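NAD-dependent epimerase/dehydratase (Bacteroides thetaiotaomicron, PDB 3DHN) probably binds NAD or NADP through a Rossmann-type domain and acts as an epimerase, dehydratase or reductase, its true substrate being unknown. Local coordinates at residues 36-41 with 48-53; 94-99 with 150-155; 106-111 with 202-207; 116-119 with 123-126; 148-151 with 156-159. One frame throughout, in Å; residues are numbered along the deposited sequence.

Contact 1. Residues 36-41 with 48-53; sequences RHPEKI and LKVKKA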
# COMPACT_ATOMS: atom_id res chain seq x y z
N ARG A 36 1.72 15.64 -4.00
CA ARG A 36 1.38 16.66 -4.99
C ARG A 36 1.28 18.04 -4.35
O ARG A 36 1.55 19.05 -5.01
CB ARG A 36 0.05 16.36 -5.67
CG ARG A 36 0.15 15.51 -6.94
CD ARG A 36 -1.20 15.40 -7.64
NE ARG A 36 -1.18 14.41 -8.72
CZ ARG A 36 -2.23 14.12 -9.49
NH1 ARG A 36 -3.38 14.75 -9.31
NH2 ARG A 36 -2.12 13.20 -10.43
N HIS A 37 0.89 18.09 -3.08
CA HIS A 37 0.73 19.35 -2.36
C HIS A 37 1.49 19.36 -1.04
O HIS A 37 0.94 19.03 0.01
CB HIS A 37 -0.76 19.60 -2.10
CG HIS A 37 -1.60 19.62 -3.33
ND1 HIS A 37 -1.66 20.70 -4.18
CD2 HIS A 37 -2.42 18.68 -3.87
CE1 HIS A 37 -2.48 20.44 -5.18
NE2 HIS A 37 -2.96 19.22 -5.01
N PRO A 38 2.77 19.76 -1.07
CA PRO A 38 3.63 19.81 0.12
C PRO A 38 3.05 20.70 1.22
O PRO A 38 3.24 20.44 2.41
CB PRO A 38 4.95 20.36 -0.43
CG PRO A 38 4.94 19.91 -1.86
CD PRO A 38 3.52 20.17 -2.28
N GLU A 39 2.34 21.74 0.80
CA GLU A 39 1.73 22.68 1.73
C GLU A 39 0.83 22.02 2.77
O GLU A 39 0.71 22.50 3.89
CB GLU A 39 0.93 23.73 0.95
CG GLU A 39 -0.12 23.13 0.01
CD GLU A 39 0.35 23.03 -1.43
OE1 GLU A 39 1.47 22.53 -1.68
OE2 GLU A 39 -0.42 23.45 -2.33
N LYS A 40 0.19 20.91 2.41
CA LYS A 40 -0.70 20.23 3.34
C LYS A 40 0.02 19.54 4.50
O LYS A 40 -0.61 19.22 5.51
CB LYS A 40 -1.55 19.19 2.61
CG LYS A 40 -2.40 19.76 1.50
CD LYS A 40 -3.46 18.75 1.10
CE LYS A 40 -4.26 19.21 -0.11
NZ LYS A 40 -5.35 18.23 -0.40
N ILE A 41 1.32 19.31 4.36
CA ILE A 41 2.11 18.66 5.41
C ILE A 41 2.83 19.68 6.29
O ILE A 41 3.64 20.48 5.81
CB ILE A 41 3.16 17.71 4.80
CG1 ILE A 41 2.46 16.53 4.12
CG2 ILE A 41 4.13 17.22 5.88
CD1 ILE A 41 3.38 15.68 3.27
N LEU A 48 12.83 13.97 8.06
CA LEU A 48 11.83 14.08 7.00
C LEU A 48 12.14 15.07 5.89
O LEU A 48 12.52 16.22 6.14
CB LEU A 48 10.47 14.44 7.61
CG LEU A 48 9.30 14.68 6.64
CD1 LEU A 48 8.93 13.38 5.92
CD2 LEU A 48 8.09 15.21 7.41
N LYS A 49 11.96 14.61 4.65
CA LYS A 49 12.15 15.44 3.46
C LYS A 49 10.88 15.34 2.63
O LYS A 49 10.38 14.24 2.37
CB LYS A 49 13.32 14.96 2.61
CG LYS A 49 14.69 15.12 3.23
CD LYS A 49 15.74 14.61 2.26
CE LYS A 49 17.03 14.25 2.96
NZ LYS A 49 17.86 13.34 2.12
N VAL A 50 10.36 16.49 2.21
CA VAL A 50 9.14 16.53 1.41
C VAL A 50 9.49 16.93 -0.02
O VAL A 50 10.15 17.94 -0.25
CB VAL A 50 8.13 17.54 1.98
CG1 VAL A 50 6.81 17.48 1.19
CG2 VAL A 50 7.88 17.25 3.46
N LYS A 51 9.04 16.13 -0.99
CA LYS A 51 9.34 16.43 -2.39
C LYS A 51 8.16 16.21 -3.32
O LYS A 51 7.26 15.43 -3.03
CB LYS A 51 10.50 15.55 -2.87
CG LYS A 51 11.86 15.81 -2.22
CD LYS A 51 12.94 14.96 -2.88
CE LYS A 51 14.34 15.28 -2.36
NZ LYS A 51 14.57 14.81 -0.97
N LYS A 52 8.19 16.92 -4.45
CA LYS A 52 7.18 16.80 -5.49
C LYS A 52 7.77 15.98 -6.63
O LYS A 52 8.95 16.13 -6.97
CB LYS A 52 6.77 18.17 -6.06
CG LYS A 52 5.74 18.92 -5.24
CD LYS A 52 5.38 20.27 -5.87
CE LYS A 52 4.65 20.11 -7.20
NZ LYS A 52 4.17 21.41 -7.75
N ALA A 53 6.96 15.11 -7.21
CA ALA A 53 7.41 14.29 -8.32
C ALA A 53 6.23 13.95 -9.23
O ALA A 53 5.10 13.86 -8.76
CB ALA A 53 8.06 13.00 -7.81
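With chi1 at -175°, V50 turns its CG1 methyl beside its own carbonyl carbon and brings it against P38, while K52, bent at chi3 (67°), runs its aliphatic chain past the CG-CD edge of P38, the two side chains crossing at about a right angle. P38 is thus touched along two of its edges. Its CB meets V50 CG1 at 3.8 Å, and its CG meets K52 CG at 3.6 Å. The bend at chi3 then carries K52 CE toward the backbone of R36, 3.9 Å from R36 O. I41 adds a looser touch, its CD1 lying 4.4 Å from V50 CG1. P38 opens a single turn of 3-10 helix, held by I41 N to P38 O (3.0 Å) and by K40 N to H37 O (3.1 Å), and this turn puts P38 and I41 on the side facing the strand. In the Rossmann fold the piece belongs to the link from strand 30-34 to strand 48-51, an outermost strand of the mixed sheet, at its parallel end; V35 touches both I41 and V50 there. The loop just after the second strand commonly runs near the adenosine end of a dinucleotide, so R36 is probably close to that region. Strand 48-51 is itself held to its inner neighbour by backbone hydrogen bonds from K49 and K51 to A33.

Contact 2. Residues 94-99 with 150-155; sequences TIIDGV and MKEKEI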
# COMPACT_ATOMS: atom_id res chain seq x y z
N THR A 94 4.56 2.46 -14.22
CA THR A 94 5.63 3.45 -14.25
C THR A 94 6.32 3.56 -12.90
O THR A 94 7.54 3.74 -12.82
CB THR A 94 5.09 4.85 -14.64
OG1 THR A 94 4.52 4.78 -15.96
CG2 THR A 94 6.21 5.88 -14.64
N ILE A 95 5.55 3.45 -11.83
CA ILE A 95 6.10 3.53 -10.48
C ILE A 95 7.06 2.39 -10.15
O ILE A 95 8.19 2.62 -9.74
CB ILE A 95 4.98 3.58 -9.42
CG1 ILE A 95 4.22 4.90 -9.55
CG2 ILE A 95 5.56 3.44 -8.02
CD1 ILE A 95 2.95 4.99 -8.68
N ILE A 96 6.60 1.15 -10.33
CA ILE A 96 7.45 0.00 -10.01
C ILE A 96 8.66 -0.07 -10.93
O ILE A 96 9.75 -0.46 -10.51
CB ILE A 96 6.66 -1.34 -10.07
CG1 ILE A 96 7.54 -2.47 -9.54
CG2 ILE A 96 6.22 -1.63 -11.50
CD1 ILE A 96 6.77 -3.74 -9.18
N ASP A 97 8.48 0.33 -12.19
CA ASP A 97 9.60 0.31 -13.12
C ASP A 97 10.57 1.44 -12.78
O ASP A 97 11.77 1.33 -13.01
CB ASP A 97 9.10 0.43 -14.56
CG ASP A 97 8.34 -0.80 -15.01
OD1 ASP A 97 8.62 -1.90 -14.48
OD2 ASP A 97 7.46 -0.68 -15.88
N GLY A 98 10.05 2.52 -12.21
CA GLY A 98 10.92 3.62 -11.83
C GLY A 98 11.75 3.20 -10.63
O GLY A 98 12.92 3.56 -10.51
N VAL A 99 11.12 2.44 -9.74
CA VAL A 99 11.79 1.95 -8.54
C VAL A 99 12.88 0.92 -8.89
O VAL A 99 13.95 0.91 -8.27
CB VAL A 99 10.78 1.30 -7.57
CG1 VAL A 99 11.50 0.65 -6.41
CG2 VAL A 99 9.81 2.36 -7.05
N MSE A 150 2.15 -10.47 -10.39
CA MSE A 150 2.33 -11.91 -10.31
C MSE A 150 3.42 -12.48 -11.21
O MSE A 150 3.81 -13.63 -11.05
CB MSE A 150 1.01 -12.63 -10.58
CG MSE A 150 0.06 -12.64 -9.39
SE MSE A 150 0.85 -13.46 -7.81
CE MSE A 150 0.39 -15.32 -8.15
N LYS A 151 3.91 -11.68 -12.15
CA LYS A 151 4.95 -12.16 -13.06
C LYS A 151 6.30 -11.48 -12.82
O LYS A 151 7.29 -11.83 -13.46
CB LYS A 151 4.52 -11.93 -14.51
CG LYS A 151 3.33 -12.78 -14.93
CD LYS A 151 2.83 -12.37 -16.30
CE LYS A 151 1.42 -12.86 -16.53
NZ LYS A 151 0.67 -11.88 -17.36
N GLU A 152 6.33 -10.52 -11.91
CA GLU A 152 7.55 -9.78 -11.59
C GLU A 152 8.52 -10.58 -10.72
O GLU A 152 8.15 -11.09 -9.67
CB GLU A 152 7.17 -8.48 -10.88
CG GLU A 152 8.34 -7.62 -10.44
CD GLU A 152 9.11 -7.05 -11.62
OE1 GLU A 152 9.93 -7.77 -12.21
OE2 GLU A 152 8.86 -5.87 -11.96
N LYS A 153 9.77 -10.67 -11.16
CA LYS A 153 10.78 -11.40 -10.40
C LYS A 153 12.05 -10.59 -10.21
O LYS A 153 12.97 -11.04 -9.53
CB LYS A 153 11.14 -12.72 -11.11
CG LYS A 153 10.03 -13.76 -11.14
CD LYS A 153 10.59 -15.14 -11.46
CE LYS A 153 9.52 -16.21 -11.38
NZ LYS A 153 8.47 -16.03 -12.42
N GLU A 154 12.09 -9.40 -10.79
CA GLU A 154 13.29 -8.58 -10.69
C GLU A 154 13.35 -7.61 -9.52
O GLU A 154 14.17 -6.70 -9.50
CB GLU A 154 13.52 -7.86 -12.02
CG GLU A 154 13.54 -8.82 -13.21
CD GLU A 154 14.03 -8.19 -14.50
OE1 GLU A 154 15.25 -8.04 -14.67
OE2 GLU A 154 13.18 -7.83 -15.34
N ILE A 155 12.47 -7.80 -8.54
CA ILE A 155 12.47 -6.98 -7.34
C ILE A 155 11.69 -7.72 -6.25
O ILE A 155 10.85 -8.57 -6.56
CB ILE A 155 11.80 -5.60 -7.58
CG1 ILE A 155 12.06 -4.68 -6.37
CG2 ILE A 155 10.30 -5.76 -7.81
CD1 ILE A 155 11.64 -3.24 -6.61
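I96 and E152 approach each other from opposite directions, whereas V99 and I155 cross at about a right angle, and these are the two main meetings. I96 reaches out from helix 87-101 with its CD1 methyl, which stops 4.1 Å from E152 OE2 and 4.3 Å from I155 CG2; the methyl faces both, the carboxylate and the isoleucine branch side by side. In I155 the longer branch, CG1 and CD1, swings away from the backbone N (chi1 -169°) and sets CD1 3.9 Å from V99 CG1, one helical turn on from I96. E152 bends at chi2 (67°), which folds its carboxylate back over its own loop. There E154 N donates to E152 OE1 at 3.1 Å along a fairly straight path (161° at the hydrogen), coming from above the carboxylate plane; K153 N adds a weak bond to the same oxygen. The other oxygen, OE2, is the one near I96, and it forms a salt bridge with K100 of helix 87-101. D97 OD1 stands 4.7 Å from E152 OE2, and the lysine probably eases the repulsion between these like charges. One oxygen therefore shapes the loop that precedes strand 156-161 while its twin ties that loop to the helix. Beneath them the packing goes on into the sheet: I96, V99 and I155 all rest on F107 of strand 106-110, I96 also touches L149 at the end of helix 135-149, and V99 reaches V71 of strand 70-73.

Contact 3. Residues 106-111 with 202-207; sequences RFLMVG and IDELEH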
# COMPACT_ATOMS: atom_id res chain seq x y z
N ARG A 106 13.72 -3.62 -2.62
CA ARG A 106 12.50 -3.87 -1.85
C ARG A 106 11.42 -2.82 -2.12
O ARG A 106 11.64 -1.62 -1.93
CB ARG A 106 12.85 -3.87 -0.36
CG ARG A 106 11.69 -4.15 0.57
CD ARG A 106 11.55 -5.63 0.90
NE ARG A 106 10.73 -5.82 2.09
CZ ARG A 106 9.99 -6.89 2.35
NH1 ARG A 106 9.96 -7.91 1.50
NH2 ARG A 106 9.26 -6.93 3.45
N PHE A 107 10.25 -3.28 -2.55
CA PHE A 107 9.13 -2.39 -2.88
C PHE A 107 7.84 -2.89 -2.24
O PHE A 107 7.45 -4.04 -2.45
CB PHE A 107 8.98 -2.33 -4.41
CG PHE A 107 7.77 -1.56 -4.89
CD1 PHE A 107 7.66 -0.20 -4.67
CD2 PHE A 107 6.78 -2.20 -5.63
CE1 PHE A 107 6.57 0.52 -5.17
CE2 PHE A 107 5.69 -1.49 -6.13
CZ PHE A 107 5.59 -0.13 -5.91
N LEU A 108 7.20 -2.04 -1.43
CA LEU A 108 5.94 -2.41 -0.78
C LEU A 108 4.83 -1.51 -1.32
O LEU A 108 4.99 -0.29 -1.42
CB LEU A 108 6.04 -2.24 0.74
CG LEU A 108 7.12 -3.08 1.45
CD1 LEU A 108 8.39 -2.24 1.61
CD2 LEU A 108 6.61 -3.51 2.81
N MSE A 109 3.70 -2.11 -1.68
CA MSE A 109 2.60 -1.35 -2.27
C MSE A 109 1.28 -1.50 -1.53
O MSE A 109 0.91 -2.59 -1.09
CB MSE A 109 2.42 -1.80 -3.73
CG MSE A 109 1.41 -1.00 -4.55
SE MSE A 109 1.23 -1.68 -6.38
CE MSE A 109 -0.31 -0.66 -6.95
N VAL A 110 0.56 -0.40 -1.38
CA VAL A 110 -0.75 -0.45 -0.75
C VAL A 110 -1.68 -1.06 -1.80
O VAL A 110 -1.84 -0.51 -2.89
CB VAL A 110 -1.26 0.96 -0.39
CG1 VAL A 110 -2.70 0.89 0.14
CG2 VAL A 110 -0.33 1.60 0.64
N GLY A 111 -2.26 -2.21 -1.49
CA GLY A 111 -3.15 -2.87 -2.43
C GLY A 111 -4.62 -2.59 -2.16
O GLY A 111 -4.96 -1.61 -1.51
N ILE A 202 4.53 -1.06 8.35
CA ILE A 202 5.88 -0.73 8.82
C ILE A 202 6.53 -1.94 9.51
O ILE A 202 7.75 -2.06 9.51
CB ILE A 202 5.88 0.51 9.74
CG1 ILE A 202 5.30 1.71 8.99
CG2 ILE A 202 7.33 0.87 10.14
CD1 ILE A 202 5.92 1.93 7.61
N ASP A 203 5.72 -2.82 10.08
CA ASP A 203 6.24 -4.05 10.70
C ASP A 203 6.89 -4.91 9.60
O ASP A 203 7.95 -5.51 9.82
CB ASP A 203 5.12 -4.86 11.35
CG ASP A 203 4.77 -4.38 12.74
OD1 ASP A 203 5.38 -3.39 13.21
OD2 ASP A 203 3.89 -5.00 13.37
N GLU A 204 6.23 -4.99 8.44
CA GLU A 204 6.74 -5.77 7.31
C GLU A 204 8.01 -5.14 6.76
O GLU A 204 8.92 -5.83 6.30
CB GLU A 204 5.66 -5.87 6.21
CG GLU A 204 6.06 -6.65 4.96
CD GLU A 204 6.56 -8.06 5.25
OE1 GLU A 204 6.08 -8.69 6.21
OE2 GLU A 204 7.44 -8.55 4.51
N LEU A 205 8.07 -3.82 6.81
CA LEU A 205 9.23 -3.07 6.35
C LEU A 205 10.42 -3.30 7.29
O LEU A 205 11.53 -3.58 6.85
CB LEU A 205 8.90 -1.58 6.32
CG LEU A 205 10.08 -0.63 6.10
CD1 LEU A 205 10.47 -0.62 4.63
CD2 LEU A 205 9.68 0.77 6.55
N GLU A 206 10.17 -3.19 8.59
CA GLU A 206 11.21 -3.36 9.59
C GLU A 206 11.68 -4.81 9.79
O GLU A 206 12.87 -5.06 9.93
CB GLU A 206 10.73 -2.77 10.92
CG GLU A 206 11.77 -2.74 12.03
CD GLU A 206 11.25 -2.07 13.29
OE1 GLU A 206 11.18 -0.82 13.34
OE2 GLU A 206 10.89 -2.80 14.24
N HIS A 207 10.74 -5.75 9.81
CA HIS A 207 11.07 -7.17 9.97
C HIS A 207 10.36 -7.99 8.89
O HIS A 207 9.29 -8.55 9.11
CB HIS A 207 10.63 -7.67 11.34
CG HIS A 207 11.36 -7.04 12.48
ND1 HIS A 207 12.74 -7.01 12.55
CD2 HIS A 207 10.91 -6.43 13.60
CE1 HIS A 207 13.11 -6.40 13.66
NE2 HIS A 207 12.02 -6.05 14.32
O HOH W 1 11.73 -3.79 4.02
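E204 OE2 is gripped by three donors: R106 NH2 at 2.7 Å, in a salt bridge, and the backbone N atoms of K209 and H210 just beyond the helix. R106 NH2 meets this oxygen on its anti side, 28° out of the carboxylate plane, with the oxygen lying almost in the guanidinium plane. The same nitrogen also donates to E204 O, 3.1 Å away, from above the plane of that carbonyl. E204 O would ordinarily pair with the residue four places on, but that is P208, which has no N-H, and the arginine takes its place. A water extends the grip, accepting from R106 NE at 3.0 Å and donating to L205 O at 2.8 Å. R106 gets there by a bend at chi2 (92°), and its NH1 is held by D156, in a salt bridge, and by H210 O. All this happens where helix 194-206 lies on the Rossmann sheet, running antiparallel (172°) to strand 106-110, with their axes 10.2 Å apart. Positive charge beside the last carbonyls of a helix probably suits its dipole. Below the polar cluster the packing is apolar: L108 CD2 lies 3.8 Å from E204 CG, and L108 CD1 meets L205 CD1 at 4.0 Å, the two leucines crossing at about a right angle. L205 goes on to A70 of strand 70-73, and L108 to M201 one turn earlier in the helix.

Contact 4. Residues 116-119 with 123-126; sequences LFIA and RLMD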
# COMPACT_ATOMS: atom_id res chain seq x y z
N LEU A 116 -8.95 -10.26 -3.33
CA LEU A 116 -9.05 -11.24 -2.25
C LEU A 116 -10.19 -12.21 -2.51
O LEU A 116 -11.19 -11.85 -3.13
CB LEU A 116 -9.29 -10.52 -0.91
CG LEU A 116 -8.14 -9.70 -0.32
CD1 LEU A 116 -8.63 -8.90 0.89
CD2 LEU A 116 -6.99 -10.63 0.09
N PHE A 117 -10.03 -13.45 -2.05
CA PHE A 117 -11.07 -14.46 -2.22
C PHE A 117 -12.09 -14.32 -1.10
O PHE A 117 -11.73 -14.07 0.05
CB PHE A 117 -10.48 -15.88 -2.16
CG PHE A 117 -9.73 -16.30 -3.40
CD1 PHE A 117 -10.40 -16.44 -4.62
CD2 PHE A 117 -8.36 -16.52 -3.35
CE1 PHE A 117 -9.70 -16.81 -5.77
CE2 PHE A 117 -7.66 -16.89 -4.50
CZ PHE A 117 -8.33 -17.03 -5.71
N ILE A 118 -13.37 -14.46 -1.43
CA ILE A 118 -14.44 -14.38 -0.43
C ILE A 118 -15.07 -15.77 -0.37
O ILE A 118 -15.85 -16.09 0.53
CB ILE A 118 -15.52 -13.36 -0.80
CG1 ILE A 118 -16.19 -13.75 -2.13
CG2 ILE A 118 -14.90 -11.97 -0.90
CD1 ILE A 118 -17.40 -12.92 -2.46
N ALA A 119 -14.73 -16.60 -1.35
CA ALA A 119 -15.21 -17.97 -1.43
C ALA A 119 -14.25 -18.67 -2.35
O ALA A 119 -13.47 -18.02 -3.05
CB ALA A 119 -16.64 -18.03 -2.00
N ARG A 123 -13.34 -14.06 -6.38
CA ARG A 123 -12.71 -12.86 -5.82
C ARG A 123 -13.78 -11.78 -5.60
O ARG A 123 -14.80 -11.77 -6.28
CB ARG A 123 -11.60 -12.35 -6.73
CG ARG A 123 -10.48 -13.37 -6.97
CD ARG A 123 -9.39 -12.82 -7.89
NE ARG A 123 -8.47 -13.85 -8.36
CZ ARG A 123 -7.39 -14.26 -7.71
NH1 ARG A 123 -7.06 -13.72 -6.54
NH2 ARG A 123 -6.63 -15.22 -8.23
N LEU A 124 -13.54 -10.90 -4.63
CA LEU A 124 -14.49 -9.84 -4.29
C LEU A 124 -14.92 -8.97 -5.47
O LEU A 124 -16.08 -8.57 -5.55
CB LEU A 124 -13.92 -8.96 -3.18
CG LEU A 124 -14.77 -7.75 -2.76
CD1 LEU A 124 -16.05 -8.21 -2.09
CD2 LEU A 124 -13.96 -6.86 -1.82
N MSE A 125 -14.00 -8.69 -6.39
CA MSE A 125 -14.32 -7.87 -7.55
C MSE A 125 -15.45 -8.44 -8.40
O MSE A 125 -16.30 -7.69 -8.89
CB MSE A 125 -13.12 -7.76 -8.49
CG MSE A 125 -11.84 -7.29 -7.89
SE MSE A 125 -10.45 -7.41 -9.23
CE MSE A 125 -10.08 -9.31 -9.14
N ASP A 126 -15.41 -9.75 -8.61
CA ASP A 126 -16.37 -10.45 -9.45
C ASP A 126 -17.62 -10.95 -8.73
O ASP A 126 -18.42 -11.67 -9.32
CB ASP A 126 -15.69 -11.66 -10.11
CG ASP A 126 -14.36 -11.32 -10.77
OD1 ASP A 126 -14.32 -10.41 -11.63
OD2 ASP A 126 -13.34 -11.96 -10.44
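A small antiparallel hairpin, strand 117-119 against 122-123, holds this contact, in which F117 and R123 form a non-hydrogen-bonded pair with their CA atoms 4.3 Å apart. The two side chains leave the backbone diverging, yet they meet again further out. R123, extended from CG to NE, lays its guanidinium over one face of the F117 ring: CZ of the ring is 3.5 Å from R123 NH2, and the two planes are 31° apart, so the groups overlap without being parallel. Nearer the backbone, R123 CG lies 3.7 Å from F117 CE1, and the ring follows the arginine along much of its length. S115 O accepts from R123 NH1, which helps to fix how the guanidinium is turned. At the hairpin's other end I118 and A119 both face L122, a classic beta bulge, and the chain turns a corner at I118. Backbone and packing then close the base. L124 N donates to L116 O at 2.9 Å, almost straight on to the carbonyl (178° at the oxygen), and the same oxygen receives R123 CA in a CA-H...O contact of 3.3 Å. On the side away from the ring, I118 CG2 rests 3.9 Å from L124 CB, with the chains about at right angles. R123 also packs on R214 of strand 213-218 and L146 of helix 135-149, while F117 bonds through its backbone to D180 and M182.

Contact 5. Residues 148-151 with 156-159; sequences FLMK and DWVF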
# COMPACT_ATOMS: atom_id res chain seq x y z
N PHE A 148 0.24 -8.22 -13.66
CA PHE A 148 1.58 -7.66 -13.73
C PHE A 148 2.47 -8.06 -12.56
O PHE A 148 3.55 -8.61 -12.77
CB PHE A 148 1.53 -6.13 -13.83
CG PHE A 148 1.02 -5.63 -15.15
CD1 PHE A 148 -0.34 -5.40 -15.34
CD2 PHE A 148 1.89 -5.40 -16.21
CE1 PHE A 148 -0.83 -4.95 -16.57
CE2 PHE A 148 1.42 -4.95 -17.45
CZ PHE A 148 0.05 -4.73 -17.63
N LEU A 149 2.03 -7.80 -11.34
CA LEU A 149 2.83 -8.15 -10.18
C LEU A 149 3.14 -9.63 -10.08
O LEU A 149 4.25 -10.02 -9.74
CB LEU A 149 2.16 -7.68 -8.88
CG LEU A 149 2.33 -6.20 -8.53
CD1 LEU A 149 1.77 -5.95 -7.13
CD2 LEU A 149 3.80 -5.80 -8.57
N MSE A 150 2.15 -10.47 -10.39
CA MSE A 150 2.33 -11.91 -10.31
C MSE A 150 3.42 -12.48 -11.21
O MSE A 150 3.81 -13.63 -11.05
CB MSE A 150 1.01 -12.63 -10.58
CG MSE A 150 0.06 -12.64 -9.39
SE MSE A 150 0.85 -13.46 -7.81
CE MSE A 150 0.39 -15.32 -8.15
N LYS A 151 3.91 -11.68 -12.15
CA LYS A 151 4.95 -12.16 -13.06
C LYS A 151 6.30 -11.48 -12.82
O LYS A 151 7.29 -11.83 -13.46
CB LYS A 151 4.52 -11.93 -14.51
CG LYS A 151 3.33 -12.78 -14.93
CD LYS A 151 2.83 -12.37 -16.30
CE LYS A 151 1.42 -12.86 -16.53
NZ LYS A 151 0.67 -11.88 -17.36
N ASP A 156 11.99 -7.45 -4.99
CA ASP A 156 11.25 -8.10 -3.91
C ASP A 156 10.05 -7.22 -3.57
O ASP A 156 10.16 -6.27 -2.80
CB ASP A 156 12.14 -8.31 -2.68
CG ASP A 156 11.37 -8.92 -1.51
OD1 ASP A 156 10.27 -9.47 -1.75
OD2 ASP A 156 11.87 -8.87 -0.37
N TRP A 157 8.91 -7.54 -4.17
CA TRP A 157 7.69 -6.77 -3.97
C TRP A 157 6.74 -7.42 -2.98
O TRP A 157 6.77 -8.63 -2.76
CB TRP A 157 6.94 -6.58 -5.29
CG TRP A 157 6.54 -7.89 -5.96
CD1 TRP A 157 7.30 -8.65 -6.79
CD2 TRP A 157 5.29 -8.58 -5.81
NE1 TRP A 157 6.61 -9.78 -7.17
CE2 TRP A 157 5.37 -9.76 -6.59
CE3 TRP A 157 4.11 -8.32 -5.10
CZ2 TRP A 157 4.32 -10.67 -6.67
CZ3 TRP A 157 3.06 -9.23 -5.18
CH2 TRP A 157 3.17 -10.39 -5.96
N VAL A 158 5.88 -6.60 -2.39
CA VAL A 158 4.87 -7.06 -1.44
C VAL A 158 3.64 -6.19 -1.69
O VAL A 158 3.71 -4.96 -1.65
CB VAL A 158 5.34 -6.87 0.03
CG1 VAL A 158 4.25 -7.34 0.98
CG2 VAL A 158 6.60 -7.67 0.29
N PHE A 159 2.51 -6.84 -1.98
CA PHE A 159 1.24 -6.16 -2.23
C PHE A 159 0.41 -6.39 -0.96
O PHE A 159 0.06 -7.53 -0.65
CB PHE A 159 0.57 -6.81 -3.45
CG PHE A 159 -0.63 -6.08 -3.97
CD1 PHE A 159 -0.50 -4.84 -4.60
CD2 PHE A 159 -1.90 -6.67 -3.93
CE1 PHE A 159 -1.61 -4.20 -5.18
CE2 PHE A 159 -3.01 -6.05 -4.50
CZ PHE A 159 -2.87 -4.81 -5.14
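The indole of W157 takes L149 over one face and the selenium of M150 at its edge. L149 CB stands 4.1 Å from the centre of the six-membered ring and only 9° off its normal, a CH-pi contact, so it sits over the benzo half, off-centre only with respect to the whole indole. The leucine then slants across the indole, bringing its CD1 3.9 Å from W157 CE3. M150, a selenomethionine, approaches near the ring plane, with SE 4.3 Å from W157 CH2. W157 has chi1 near 60°, which places CG between its own backbone N and carbonyl carbon and swings the ring toward the end of the helix. There L149 O comes within 3.1 Å of W157 CZ2; it is also near NE1, but the angle is poor for a hydrogen bond, and the indole N-H is given instead to E152 O in the loop between the two segments. This bond and the leucine probably help to fix the rotation of the ring. Two residues further along the strand, F159 comes in on the same leucine: L149 CD1 lies 3.6 Å from F159 CD1, placed obliquely to that ring. CD1 of L149 thus touches both aromatic side chains, and Y145, a turn back in the helix, lies parallel to the F159 ring. Through its other methyl, CD2, L149 touches I96 of helix 87-101. Such packing at the end of helix 135-149, just before the chain enters strand 156-161 beside the parallel strand 106-110, belongs to a beta-alpha-beta crossover of the Rossmann fold.

Contacts 2, 3 and 5 form one connected block around strands 106-110 and 156-161, and contacts 1 and 4 stand at opposite ends of the molecule, their centres 36 Å apart. Contacts 2 and 5 have centres 7 Å apart and share M150 and K151; I96 CD1 to L149 CD2, 3.7 Å, joins them. F107, between R106 and L108 of contact 3, takes I155 CD1 of contact 2 on its CB at 3.6 Å. Contact 3 reaches contact 5 through R106 NH1 to D156 OD2, a 2.8 Å salt bridge. The sheet links contact 1 to contacts 3 and 5; contact 1 follows the second strand of the Rossmann fold, where a dinucleotide's adenosine end would be expected, as in relatives.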